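Ubiquinol-cytochrome C chaperone (Brucella abortus NCTC 8038, PDB 6RWT) probably acts as a chaperone of newly made cytochrome b in the assembly of respiratory complex III, as its mitochondrial homolog Cbp3 does. Local coordinates at residues A126-L131 and P143-L148; A117-N122 and Y151-R156; L18-V23 and G170-M175; A28-F33 and M175-V180. One frame throughout, in Å; residues are numbered along the deposited sequence. Where two conformers were deposited one is given.

All four contacts belong to a largely helical chain without strands. Contacts 1 and 2 are buried helix pairs that share helix 145-161. Helix 124-135 packs on its first turn and helix 100-120 further along, and Leu127 touches both Val152 and Leu153 between them. Contacts 3 and 4 are only partly buried. They share Met175 and lay the C-terminal segment against helix 2-28 and the loop that follows it. The chemistry differs accordingly. Contacts 1 and 3 are almost wholly apolar. Contact 2 adds an arginine bond at a helix end. Contact 4, between two loops, relies on an arginine that binds backbone carbonyls.

Contact 1: residues A126-L131 and P143-L148; sequences ALAAAL and PHACYL
Leu131 meets Leu148, and Ala128 meets Ala145 beside them. The side chain of Leu131 starts with CB pointing toward 143-148. From CB it passes to CG, which stands beside the backbone N, opposite the carbonyl carbon (chi1 -69°). The two methyls beyond CG divide the work. CD1 lies 4.0 Å from the Leu148 CG and equally near the carbonyl oxygen of Ala145. The Leu131 CD2 meets the Leu148 CD2 at 4.0 Å. The two leucines cross at a slant. Leu148 reaches the meeting point with its CG swung away from its own backbone N (chi1 -177°).

The segments belong to helix 124-135 and the first turn of helix 145-161, two helices that follow each other in the chain. Small residues let their backbones come close. The Ala128 CA and the Ala145 CA are 5.2 Å apart. The Ala128 CB and the Ala145 CB are 4.2 Å apart. The Ala145 CB also lies 3.9 Å from the Ala128 O, an oxygen that accepts a hydrogen bond from Thr132 OG1. In one of its two conformers the Cys146 SG touches the Ala128 CB at 4.2 Å. Tyr115 of helix 100-120 also touches Leu131, while Leu148 also rests on Phe33 and Trp142.

Contact 2: residues A117-N122 and Y151-R156; sequences AALDAN and YVLQCR
The guanidinium of Arg156 meets Leu119 in two ways. The Leu119 CD2 lies over one face, 4.2 Å above the plane and offset toward the rim. The Leu119 O sits at the edge, in the plane. Within 151-156, the Cys155 SG lies 3.5 Å above one face of the Tyr151 ring, near its rim. Arg156 NH1 donates to the Leu119 O at 2.9 Å, with a bent N-H...O angle of 134°. The donor stands above the carbonyl plane, 57° out of it. Asn122 N binds the same oxygen from the opposite face, so two donors grip it.

Asn122 has positive phi and closes helix 100-120 with a Schellman motif. The arginine thus bonds to a carbonyl in the last turn of this helix and ties it to helix 145-161. Arg156 starts with CG anti to the backbone N (chi1 -172°), then bends at chi2 and chi3 to turn its head back to that carbonyl. A water accepts from Arg156 NH1 at 3.0 Å and donates to the Asp120 OD1 at 2.9 Å. Asp120 OD1 is also hydrogen-bonded to His59 NE2 of helix 43-61.

Leu119 and Leu153 pass in opposite directions, the Leu119 CD2 3.6 Å from the Leu153 CD2. The Leu119 CD2 also touches the Val152 CG1. Phe55 of helix 43-61 packs against Leu119.

Contact 3: residues L18-V23 and G170-M175; sequences LRVYEV and GDISYM
Val20 and Val23 of helix 2-28 both touch Ile172 in the C-terminal segment. They meet it at different angles. Val20 crosses Ile172 at about a right angle, with the Val20 CG1 4.1 Å from the Ile172 CG2. Val23 runs alongside Ile172 in the opposite direction, and the Val23 CG1 lies 3.8 Å from that same Ile172 CG2. One methyl therefore serves both valines. With the Ile172 CG1 opposite the backbone N (chi1 -168°), CG2 is left between that N and the carbonyl carbon, on the side of the valines.

The Val23 CG1 also approaches the Tyr174 ring at its edge, 4.2 Å from the Tyr174 CD1. The hydroxyl of Tyr174 is bound to the backbone oxygen of His53 on helix 43-61.

At the other end the Val20 CG2 lies 3.7 Å from the Gly170 CA. Gly170 has positive phi and forms a Schellman motif after helix 164-168. At its backbone angles a CB would press against the preceding carbonyl oxygen, which suits glycine. In one of its two conformers Arg19 NH2 makes a weak hydrogen bond to the Ala169 O.

Beyond Gly170 the chain passes through an inverse gamma turn centred on Asp171, then runs extended along helix 2-28. The two segments are joined by methyl groups and an aromatic edge, so their contact is essentially hydrophobic. Shape fit probably positions them, and the Tyr174 bond to His53 adds a directed hold.

Contact 4: residues A28-F33 and M175-V180; sequences ARQKRF and MDVDQV
Arg32 NH1 binds two backbone oxygens of 175-180. It donates to the Val180 O at 2.9 Å, nearly straight at 166°, in the carbonyl plane and on a lone pair. It also donates to the Val177 O at 2.9 Å, with a more bent angle of 147°. Both oxygens lie close to the guanidinium plane. The chain of Arg32 is extended from CG to NE, with CG anti to the backbone N (chi1 -164°), which brings NH1 to these two carbonyls. Arg32 NE is satisfied by Gln36 OE1, and Arg32 NH2 is also hydrogen-bonded, outside the two segments.

The Val177 O accepts a second bond, from Val180 N, just after the 3-10 segment 177-179. Asp176 OD1 takes Asp178 N at 3.0 Å to form an Asx turn at the start of this segment. A water accepts from Arg32 N at 3.0 Å and donates to the Asp178 OD1 at 2.9 Å, bridging the two loops.

Val177 packs on Gln30 and Phe33. The Val177 CG1 lies 3.7 Å from the Gln30 CB, and the Val177 CG2 meets the Phe33 CE1 at 3.7 Å. The contact joins the loop between helices 2-28 and 43-61 to the C-terminal tail. Tyr147 and Tyr151 of helix 145-161 pack against it, and Met49 of helix 43-61 touches Phe33.

Contact 1: residues A126-L131 and P143-L148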
loop_
_atom_site.group_PDB
_atom_site.type_symbol
_atom_site.label_atom_id
_atom_site.label_comp_id
_atom_site.label_asym_id
_atom_site.label_seq_id
_atom_site.Cartn_x
_atom_site.Cartn_y
_atom_site.Cartn_z
ATOM N N ALA A 126 18.084 -4.617 -4.879
ATOM C CA ALA A 126 17.143 -4.034 -5.843
ATOM C C ALA A 126 16.012 -3.301 -5.120
ATOM O O ALA A 126 15.571 -2.222 -5.558
ATOM C CB ALA A 126 16.571 -5.119 -6.743
ATOM N N LEU A 127 15.565 -3.873 -4.004
ATOM C CA LEU A 127 14.480 -3.266 -3.213
ATOM C C LEU A 127 14.919 -1.940 -2.580
ATOM O O LEU A 127 14.199 -0.949 -2.684
ATOM C CB LEU A 127 13.940 -4.238 -2.146
ATOM C CG LEU A 127 12.778 -3.762 -1.256
ATOM C CD1 LEU A 127 11.566 -3.355 -2.089
ATOM C CD2 LEU A 127 12.384 -4.844 -0.262
ATOM N N ALA A 128 16.109 -1.920 -1.971
ATOM C CA ALA A 128 16.655 -0.676 -1.387
ATOM C C ALA A 128 16.889 0.418 -2.433
ATOM O O ALA A 128 16.622 1.597 -2.169
ATOM C CB ALA A 128 17.941 -0.961 -0.622
ATOM N N ALA A 129 17.366 0.026 -3.616
ATOM C CA ALA A 129 17.550 0.959 -4.738
ATOM C C ALA A 129 16.218 1.567 -5.209
ATOM O O ALA A 129 16.144 2.778 -5.439
ATOM C CB ALA A 129 18.271 0.275 -5.900
ATOM N N ALA A 130 15.178 0.733 -5.337
ATOM C CA ALA A 130 13.831 1.198 -5.713
ATOM C C ALA A 130 13.226 2.139 -4.655
ATOM O O ALA A 130 12.656 3.188 -4.988
ATOM C CB ALA A 130 12.906 0.009 -5.947
ATOM N N LEU A 131 13.366 1.773 -3.385
ATOM C CA LEU A 131 12.911 2.638 -2.287
ATOM C C LEU A 131 13.626 4.005 -2.286
ATOM O O LEU A 131 12.980 5.036 -2.079
ATOM C CB LEU A 131 13.075 1.937 -0.935
ATOM C CG LEU A 131 12.151 0.739 -0.660
ATOM C CD1 LEU A 131 12.639 -0.076 0.525
ATOM C CD2 LEU A 131 10.711 1.186 -0.417
ATOM N N PRO A 143 21.083 6.117 4.108
ATOM C CA PRO A 143 21.496 5.179 5.169
ATOM C C PRO A 143 20.427 4.209 5.682
ATOM O O PRO A 143 20.766 3.083 6.049
ATOM C CB PRO A 143 21.951 6.107 6.302
ATOM C CG PRO A 143 22.413 7.340 5.610
ATOM C CD PRO A 143 21.544 7.491 4.395
ATOM N N HIS A 144 19.160 4.633 5.696
ATOM C CA HIS A 144 18.066 3.804 6.227
ATOM C C HIS A 144 17.253 3.017 5.180
ATOM O O HIS A 144 16.278 2.353 5.541
ATOM C CB HIS A 144 17.153 4.671 7.107
ATOM C CG HIS A 144 17.838 5.202 8.329
ATOM N ND1 HIS A 144 18.432 6.445 8.368
ATOM C CD2 HIS A 144 18.039 4.650 9.549
ATOM C CE1 HIS A 144 18.965 6.638 9.562
ATOM N NE2 HIS A 144 18.741 5.563 10.298
ATOM N N ALA A 145 17.650 3.065 3.907
ATOM C CA ALA A 145 16.962 2.298 2.848
ATOM C C ALA A 145 16.943 0.785 3.092
ATOM O O ALA A 145 15.928 0.142 2.858
ATOM C CB ALA A 145 17.561 2.599 1.477
ATOM N N CYS A 146 18.060 0.228 3.555
ATOM C CA CYS A 146 18.135 -1.209 3.869
ATOM C C CYS A 146 17.283 -1.607 5.090
ATOM O O CYS A 146 16.801 -2.736 5.167
ATOM C CB CYS A 146 19.593 -1.633 4.063
ATOM S SG CYS A 146 20.568 -1.559 2.539
ATOM N N TYR A 147 17.111 -0.683 6.032
ATOM C CA TYR A 147 16.194 -0.858 7.182
ATOM C C TYR A 147 14.727 -0.941 6.724
ATOM O O TYR A 147 13.972 -1.831 7.144
ATOM C CB TYR A 147 16.312 0.324 8.155
ATOM C CG TYR A 147 17.031 0.070 9.458
ATOM C CD1 TYR A 147 16.364 -0.518 10.531
ATOM C CD2 TYR A 147 18.353 0.474 9.646
ATOM C CE1 TYR A 147 17.002 -0.735 11.744
ATOM C CE2 TYR A 147 19.001 0.264 10.858
ATOM C CZ TYR A 147 18.319 -0.341 11.905
ATOM O OH TYR A 147 18.941 -0.563 13.114
ATOM N N LEU A 148 14.330 0.006 5.878
ATOM C CA LEU A 148 12.968 0.018 5.338
ATOM C C LEU A 148 12.733 -1.232 4.472
ATOM O O LEU A 148 11.668 -1.851 4.548
ATOM C CB LEU A 148 12.699 1.300 4.545
ATOM C CG LEU A 148 11.280 1.481 3.980
ATOM C CD1 LEU A 148 10.210 1.371 5.061
ATOM C CD2 LEU A 148 11.143 2.806 3.235
#

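Contact 2: residues A117-N122 and Y151-R156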
loop_
_atom_site.group_PDB
_atom_site.type_symbol
_atom_site.label_atom_id
_atom_site.label_comp_id
_atom_site.label_asym_id
_atom_site.label_seq_id
_atom_site.Cartn_x
_atom_site.Cartn_y
_atom_site.Cartn_z
ATOM N N ALA A 117 8.880 -6.764 -8.402
ATOM C CA ALA A 117 9.971 -7.544 -9.013
ATOM C C ALA A 117 11.065 -7.885 -7.996
ATOM O O ALA A 117 11.556 -9.014 -7.960
ATOM C CB ALA A 117 10.567 -6.792 -10.194
ATOM N N ALA A 118 11.439 -6.908 -7.172
ATOM C CA ALA A 118 12.457 -7.123 -6.140
ATOM C C ALA A 118 12.011 -8.161 -5.097
ATOM O O ALA A 118 12.789 -9.041 -4.735
ATOM C CB ALA A 118 12.841 -5.807 -5.473
ATOM N N LEU A 119 10.756 -8.071 -4.644
ATOM C CA LEU A 119 10.205 -9.033 -3.681
ATOM C C LEU A 119 10.111 -10.451 -4.262
ATOM O O LEU A 119 10.517 -11.415 -3.609
ATOM C CB LEU A 119 8.824 -8.588 -3.163
ATOM C CG LEU A 119 8.814 -7.429 -2.155
ATOM C CD1 LEU A 119 7.386 -6.956 -1.938
ATOM C CD2 LEU A 119 9.447 -7.826 -0.827
ATOM N N ASP A 120 9.605 -10.569 -5.490
ATOM C CA ASP A 120 9.497 -11.883 -6.154
ATOM C C ASP A 120 10.868 -12.565 -6.363
ATOM O O ASP A 120 10.961 -13.788 -6.270
ATOM C CB ASP A 120 8.749 -11.764 -7.489
ATOM C CG ASP A 120 7.262 -11.422 -7.324
ATOM O OD1 ASP A 120 6.735 -11.410 -6.183
ATOM O OD2 ASP A 120 6.613 -11.162 -8.361
ATOM N N ALA A 121 11.909 -11.758 -6.612
ATOM C CA ALA A 121 13.299 -12.237 -6.743
ATOM C C ALA A 121 14.074 -12.329 -5.413
ATOM O O ALA A 121 15.231 -12.767 -5.405
ATOM C CB ALA A 121 14.055 -11.329 -7.705
ATOM N N ASN A 122 13.456 -11.905 -4.305
ATOM C CA ASN A 122 14.097 -11.822 -2.989
ATOM C C ASN A 122 15.439 -11.068 -3.048
ATOM O O ASN A 122 16.440 -11.486 -2.449
ATOM C CB ASN A 122 14.247 -13.223 -2.384
ATOM C CG ASN A 122 12.912 -13.919 -2.207
ATOM O OD1 ASN A 122 12.616 -14.910 -2.869
ATOM N ND2 ASN A 122 12.089 -13.383 -1.328
ATOM N N TYR A 151 11.993 -4.241 6.641
ATOM C CA TYR A 151 10.579 -4.146 7.054
ATOM C C TYR A 151 9.624 -4.613 5.945
ATOM O O TYR A 151 8.707 -5.393 6.201
ATOM C CB TYR A 151 10.244 -2.719 7.505
ATOM C CG TYR A 151 8.765 -2.395 7.654
ATOM C CD1 TYR A 151 8.056 -2.744 8.808
ATOM C CD2 TYR A 151 8.082 -1.705 6.648
ATOM C CE1 TYR A 151 6.708 -2.436 8.940
ATOM C CE2 TYR A 151 6.734 -1.399 6.771
ATOM C CZ TYR A 151 6.050 -1.752 7.924
ATOM O OH TYR A 151 4.714 -1.435 8.059
ATOM N N VAL A 152 9.863 -4.166 4.715
ATOM C CA VAL A 152 8.996 -4.528 3.578
ATOM C C VAL A 152 9.033 -6.046 3.298
ATOM O O VAL A 152 7.988 -6.665 3.100
ATOM C CB VAL A 152 9.330 -3.688 2.315
ATOM C CG1 VAL A 152 8.560 -4.182 1.096
ATOM C CG2 VAL A 152 9.006 -2.217 2.554
ATOM N N LEU A 153 10.226 -6.635 3.308
ATOM C CA LEU A 153 10.386 -8.092 3.147
ATOM C C LEU A 153 9.630 -8.884 4.231
ATOM O O LEU A 153 8.927 -9.845 3.916
ATOM C CB LEU A 153 11.871 -8.484 3.123
ATOM C CG LEU A 153 12.602 -8.164 1.814
ATOM C CD1 LEU A 153 14.100 -7.967 2.033
ATOM C CD2 LEU A 153 12.339 -9.255 0.782
ATOM N N GLN A 154 9.752 -8.465 5.491
ATOM C CA GLN A 154 9.028 -9.118 6.593
ATOM C C GLN A 154 7.497 -8.970 6.488
ATOM O O GLN A 154 6.771 -9.918 6.794
ATOM C CB GLN A 154 9.521 -8.615 7.956
ATOM C CG GLN A 154 10.955 -9.014 8.278
ATOM C CD GLN A 154 11.407 -8.531 9.645
ATOM O OE1 GLN A 154 10.648 -8.571 10.611
ATOM N NE2 GLN A 154 12.657 -8.090 9.735
ATOM N N CYS A 155 7.010 -7.807 6.040
ATOM C CA CYS A 155 5.568 -7.632 5.784
ATOM C C CYS A 155 5.069 -8.593 4.682
ATOM O O CYS A 155 3.986 -9.174 4.798
ATOM C CB CYS A 155 5.233 -6.175 5.402
ATOM S SG CYS A 155 5.344 -4.943 6.740
ATOM N N ARG A 156 5.855 -8.750 3.617
ATOM C CA ARG A 156 5.504 -9.677 2.536
ATOM C C ARG A 156 5.365 -11.098 3.096
ATOM O O ARG A 156 4.375 -11.794 2.797
ATOM C CB ARG A 156 6.556 -9.627 1.412
ATOM C CG ARG A 156 6.220 -10.412 0.139
ATOM C CD ARG A 156 6.464 -11.920 0.216
ATOM N NE ARG A 156 7.773 -12.237 0.788
ATOM C CZ ARG A 156 8.924 -12.262 0.116
ATOM N NH1 ARG A 156 8.976 -12.013 -1.192
ATOM N NH2 ARG A 156 10.044 -12.553 0.772
HETATM O O HOH W 1 6.989 -12.142 -3.384
#

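Contact 3: residues L18-V23 and G170-M175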
loop_
_atom_site.group_PDB
_atom_site.type_symbol
_atom_site.label_atom_id
_atom_site.label_comp_id
_atom_site.label_asym_id
_atom_site.label_seq_id
_atom_site.Cartn_x
_atom_site.Cartn_y
_atom_site.Cartn_z
ATOM N N LEU A 18 -13.788 -1.236 5.180
ATOM C CA LEU A 18 -13.433 -0.173 6.116
ATOM C C LEU A 18 -12.335 -0.612 7.084
ATOM O O LEU A 18 -11.363 0.138 7.293
ATOM C CB LEU A 18 -14.658 0.322 6.892
ATOM C CG LEU A 18 -14.444 1.404 7.955
ATOM C CD1 LEU A 18 -13.873 2.677 7.344
ATOM C CD2 LEU A 18 -15.755 1.690 8.670
ATOM N N ARG A 19 -12.456 -1.801 7.679
ATOM C CA ARG A 19 -11.432 -2.221 8.654
ATOM C C ARG A 19 -10.091 -2.528 7.990
ATOM O O ARG A 19 -9.046 -2.146 8.525
ATOM C CB ARG A 19 -11.869 -3.356 9.597
ATOM C CG ARG A 19 -12.681 -4.502 9.044
ATOM C CD ARG A 19 -13.524 -5.039 10.194
ATOM N NE ARG A 19 -14.694 -5.832 9.814
ATOM C CZ ARG A 19 -14.676 -7.150 9.664
ATOM N NH1 ARG A 19 -15.780 -7.797 9.340
ATOM N NH2 ARG A 19 -13.546 -7.821 9.827
ATOM N N VAL A 20 -10.114 -3.176 6.824
ATOM C CA VAL A 20 -8.865 -3.445 6.076
ATOM C C VAL A 20 -8.159 -2.133 5.694
ATOM O O VAL A 20 -6.957 -1.978 5.950
ATOM C CB VAL A 20 -9.123 -4.341 4.829
ATOM C CG1 VAL A 20 -7.912 -4.413 3.900
ATOM C CG2 VAL A 20 -9.517 -5.746 5.254
ATOM N N TYR A 21 -8.906 -1.180 5.129
ATOM C CA TYR A 21 -8.320 0.108 4.729
ATOM C C TYR A 21 -7.730 0.865 5.943
ATOM O O TYR A 21 -6.624 1.431 5.863
ATOM C CB TYR A 21 -9.331 0.976 3.925
ATOM C CG TYR A 21 -8.639 2.085 3.165
ATOM C CD1 TYR A 21 -7.949 1.820 1.978
ATOM C CD2 TYR A 21 -8.625 3.385 3.645
ATOM C CE1 TYR A 21 -7.270 2.824 1.299
ATOM C CE2 TYR A 21 -7.956 4.401 2.963
ATOM C CZ TYR A 21 -7.279 4.114 1.789
ATOM O OH TYR A 21 -6.598 5.105 1.107
ATOM N N GLU A 22 -8.444 0.845 7.072
ATOM C CA GLU A 22 -7.955 1.494 8.298
ATOM C C GLU A 22 -6.656 0.880 8.842
ATOM O O GLU A 22 -5.772 1.616 9.298
ATOM C CB GLU A 22 -9.060 1.549 9.364
ATOM C CG GLU A 22 -10.142 2.549 8.974
ATOM C CD GLU A 22 -11.249 2.712 9.998
ATOM O OE1 GLU A 22 -11.551 1.764 10.752
ATOM O OE2 GLU A 22 -11.842 3.808 10.027
ATOM N N VAL A 23 -6.520 -0.446 8.744
ATOM C CA VAL A 23 -5.262 -1.122 9.111
ATOM C C VAL A 23 -4.096 -0.671 8.218
ATOM O O VAL A 23 -2.988 -0.409 8.718
ATOM C CB VAL A 23 -5.391 -2.666 9.099
ATOM C CG1 VAL A 23 -4.039 -3.353 9.281
ATOM C CG2 VAL A 23 -6.326 -3.127 10.212
ATOM N N GLY A 170 -11.174 -10.059 6.484
ATOM C CA GLY A 170 -10.669 -8.788 6.988
ATOM C C GLY A 170 -9.495 -8.868 7.958
ATOM O O GLY A 170 -9.073 -7.838 8.478
ATOM N N ASP A 171 -8.939 -10.061 8.176
ATOM C CA ASP A 171 -7.855 -10.247 9.169
ATOM C C ASP A 171 -6.452 -9.980 8.600
ATOM O O ASP A 171 -5.601 -10.867 8.556
ATOM C CB ASP A 171 -7.923 -11.656 9.790
ATOM C CG ASP A 171 -9.204 -11.897 10.583
ATOM O OD1 ASP A 171 -9.925 -10.932 10.927
ATOM O OD2 ASP A 171 -9.481 -13.073 10.887
ATOM N N ILE A 172 -6.214 -8.731 8.214
ATOM C CA ILE A 172 -4.924 -8.279 7.669
ATOM C C ILE A 172 -4.055 -7.711 8.803
ATOM O O ILE A 172 -4.573 -7.110 9.754
ATOM C CB ILE A 172 -5.133 -7.233 6.537
ATOM C CG1 ILE A 172 -3.831 -6.965 5.767
ATOM C CG2 ILE A 172 -5.709 -5.910 7.066
ATOM C CD1 ILE A 172 -4.028 -6.155 4.490
ATOM N N SER A 173 -2.740 -7.923 8.714
ATOM C CA SER A 173 -1.796 -7.267 9.621
ATOM C C SER A 173 -0.446 -7.027 8.944
ATOM O O SER A 173 -0.070 -7.732 7.995
ATOM C CB SER A 173 -1.624 -8.062 10.930
ATOM O OG SER A 173 -1.169 -9.378 10.688
ATOM N N TYR A 174 0.245 -5.997 9.423
ATOM C CA TYR A 174 1.610 -5.660 9.032
ATOM C C TYR A 174 2.518 -5.820 10.252
ATOM O O TYR A 174 2.047 -5.924 11.396
ATOM C CB TYR A 174 1.681 -4.212 8.515
ATOM C CG TYR A 174 0.943 -4.010 7.199
ATOM C CD1 TYR A 174 -0.451 -3.896 7.159
ATOM C CD2 TYR A 174 1.631 -3.972 5.982
ATOM C CE1 TYR A 174 -1.124 -3.728 5.951
ATOM C CE2 TYR A 174 0.964 -3.806 4.778
ATOM C CZ TYR A 174 -0.421 -3.691 4.755
ATOM O OH TYR A 174 -1.107 -3.530 3.551
ATOM N N MET A 175 3.820 -5.826 10.003
ATOM C CA MET A 175 4.795 -5.899 11.090
ATOM C C MET A 175 4.841 -4.572 11.866
ATOM O O MET A 175 4.511 -3.518 11.317
ATOM C CB MET A 175 6.182 -6.250 10.540
ATOM C CG MET A 175 6.269 -7.581 9.790
ATOM S SD MET A 175 5.832 -9.065 10.731
ATOM C CE MET A 175 7.131 -9.060 11.964
#

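Contact 4: residues A28-F33 and M175-V180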
loop_
_atom_site.group_PDB
_atom_site.type_symbol
_atom_site.label_atom_id
_atom_site.label_comp_id
_atom_site.label_asym_id
_atom_site.label_seq_id
_atom_site.Cartn_x
_atom_site.Cartn_y
_atom_site.Cartn_z
ATOM N N ALA A 28 0.907 2.752 7.530
ATOM C CA ALA A 28 1.632 3.813 6.812
ATOM C C ALA A 28 1.993 5.040 7.670
ATOM O O ALA A 28 2.907 5.790 7.310
ATOM C CB ALA A 28 0.825 4.255 5.594
ATOM N N ARG A 29 1.276 5.243 8.785
ATOM C CA ARG A 29 1.499 6.370 9.706
ATOM C C ARG A 29 2.477 6.092 10.863
ATOM O O ARG A 29 2.687 6.978 11.702
ATOM C CB ARG A 29 0.153 6.853 10.276
ATOM C CG ARG A 29 -0.725 7.552 9.254
ATOM C CD ARG A 29 -2.097 7.899 9.815
ATOM N NE ARG A 29 -2.894 8.682 8.870
ATOM C CZ ARG A 29 -4.196 8.962 8.997
ATOM N NH1 ARG A 29 -4.908 8.520 10.034
ATOM N NH2 ARG A 29 -4.799 9.691 8.059
ATOM N N GLN A 30 3.072 4.892 10.928
ATOM C CA GLN A 30 4.013 4.546 12.027
ATOM C C GLN A 30 5.151 5.576 12.116
ATOM O O GLN A 30 5.759 5.923 11.100
ATOM C CB GLN A 30 4.566 3.118 11.857
ATOM C CG GLN A 30 3.518 2.020 12.067
ATOM C CD GLN A 30 4.027 0.643 11.706
ATOM O OE1 GLN A 30 3.976 0.220 10.543
ATOM N NE2 GLN A 30 4.517 -0.071 12.702
ATOM N N LYS A 31 5.414 6.063 13.332
ATOM C CA LYS A 31 6.289 7.234 13.544
ATOM C C LYS A 31 7.746 7.027 13.127
ATOM O O LYS A 31 8.386 7.967 12.639
ATOM C CB LYS A 31 6.230 7.701 15.010
ATOM C CG LYS A 31 4.871 8.222 15.452
ATOM C CD LYS A 31 4.528 9.575 14.847
ATOM C CE LYS A 31 3.176 10.078 15.333
ATOM N NZ LYS A 31 3.157 10.343 16.800
ATOM N N ARG A 32 8.256 5.804 13.286
ATOM C CA ARG A 32 9.663 5.500 12.984
ATOM C C ARG A 32 10.065 5.828 11.538
ATOM O O ARG A 32 11.206 6.216 11.296
ATOM C CB ARG A 32 10.000 4.034 13.302
ATOM C CG ARG A 32 11.495 3.752 13.384
ATOM C CD ARG A 32 11.808 2.311 13.761
ATOM N NE ARG A 32 13.244 2.114 14.000
ATOM C CZ ARG A 32 13.833 0.936 14.203
ATOM N NH1 ARG A 32 13.128 -0.198 14.190
ATOM N NH2 ARG A 32 15.150 0.887 14.419
ATOM N N PHE A 33 9.140 5.694 10.581
ATOM C CA PHE A 33 9.462 6.031 9.186
ATOM C C PHE A 33 9.953 7.481 9.071
ATOM O O PHE A 33 10.910 7.759 8.361
ATOM C CB PHE A 33 8.257 5.880 8.237
ATOM C CG PHE A 33 7.640 4.499 8.191
ATOM C CD1 PHE A 33 8.419 3.349 8.054
ATOM C CD2 PHE A 33 6.250 4.360 8.220
ATOM C CE1 PHE A 33 7.824 2.093 7.996
ATOM C CE2 PHE A 33 5.659 3.111 8.158
ATOM C CZ PHE A 33 6.449 1.971 8.048
ATOM N N MET A 175 3.820 -5.826 10.003
ATOM C CA MET A 175 4.795 -5.899 11.090
ATOM C C MET A 175 4.841 -4.572 11.866
ATOM O O MET A 175 4.511 -3.518 11.317
ATOM C CB MET A 175 6.182 -6.250 10.540
ATOM C CG MET A 175 6.269 -7.581 9.790
ATOM S SD MET A 175 5.832 -9.065 10.731
ATOM C CE MET A 175 7.131 -9.060 11.964
ATOM N N ASP A 176 5.197 -4.636 13.149
ATOM C CA ASP A 176 5.491 -3.444 13.963
ATOM C C ASP A 176 6.907 -2.981 13.604
ATOM O O ASP A 176 7.893 -3.618 13.979
ATOM C CB ASP A 176 5.380 -3.782 15.470
ATOM C CG ASP A 176 5.722 -2.599 16.412
ATOM O OD1 ASP A 176 6.103 -1.495 15.961
ATOM O OD2 ASP A 176 5.621 -2.796 17.648
ATOM N N VAL A 177 7.006 -1.857 12.895
ATOM C CA VAL A 177 8.303 -1.323 12.464
ATOM C C VAL A 177 9.302 -1.085 13.618
ATOM O O VAL A 177 10.507 -1.169 13.400
ATOM C CB VAL A 177 8.130 -0.056 11.569
ATOM C CG1 VAL A 177 7.688 1.150 12.386
ATOM C CG2 VAL A 177 9.414 0.246 10.800
ATOM N N ASP A 178 8.810 -0.824 14.832
ATOM C CA ASP A 178 9.687 -0.629 16.012
ATOM C C ASP A 178 10.474 -1.879 16.440
ATOM O O ASP A 178 11.478 -1.763 17.149
ATOM C CB ASP A 178 8.874 -0.119 17.209
ATOM C CG ASP A 178 8.300 1.271 16.990
ATOM O OD1 ASP A 178 8.969 2.107 16.354
ATOM O OD2 ASP A 178 7.176 1.534 17.471
ATOM N N GLN A 179 9.992 -3.057 16.038
ATOM C CA GLN A 179 10.672 -4.326 16.299
ATOM C C GLN A 179 11.681 -4.735 15.213
ATOM O O GLN A 179 12.329 -5.773 15.350
ATOM C CB GLN A 179 9.636 -5.442 16.497
ATOM C CG GLN A 179 8.645 -5.168 17.627
ATOM C CD GLN A 179 7.588 -6.250 17.775
ATOM O OE1 GLN A 179 7.097 -6.805 16.787
ATOM N NE2 GLN A 179 7.226 -6.552 19.014
ATOM N N VAL A 180 11.828 -3.938 14.150
ATOM C CA VAL A 180 12.840 -4.206 13.110
ATOM C C VAL A 180 14.234 -3.857 13.643
ATOM O O VAL A 180 14.438 -2.765 14.177
ATOM C CB VAL A 180 12.563 -3.397 11.816
ATOM C CG1 VAL A 180 13.654 -3.624 10.771
ATOM C CG2 VAL A 180 11.214 -3.783 11.235
HETATM O O HOH W 2 6.989 3.701 14.958
#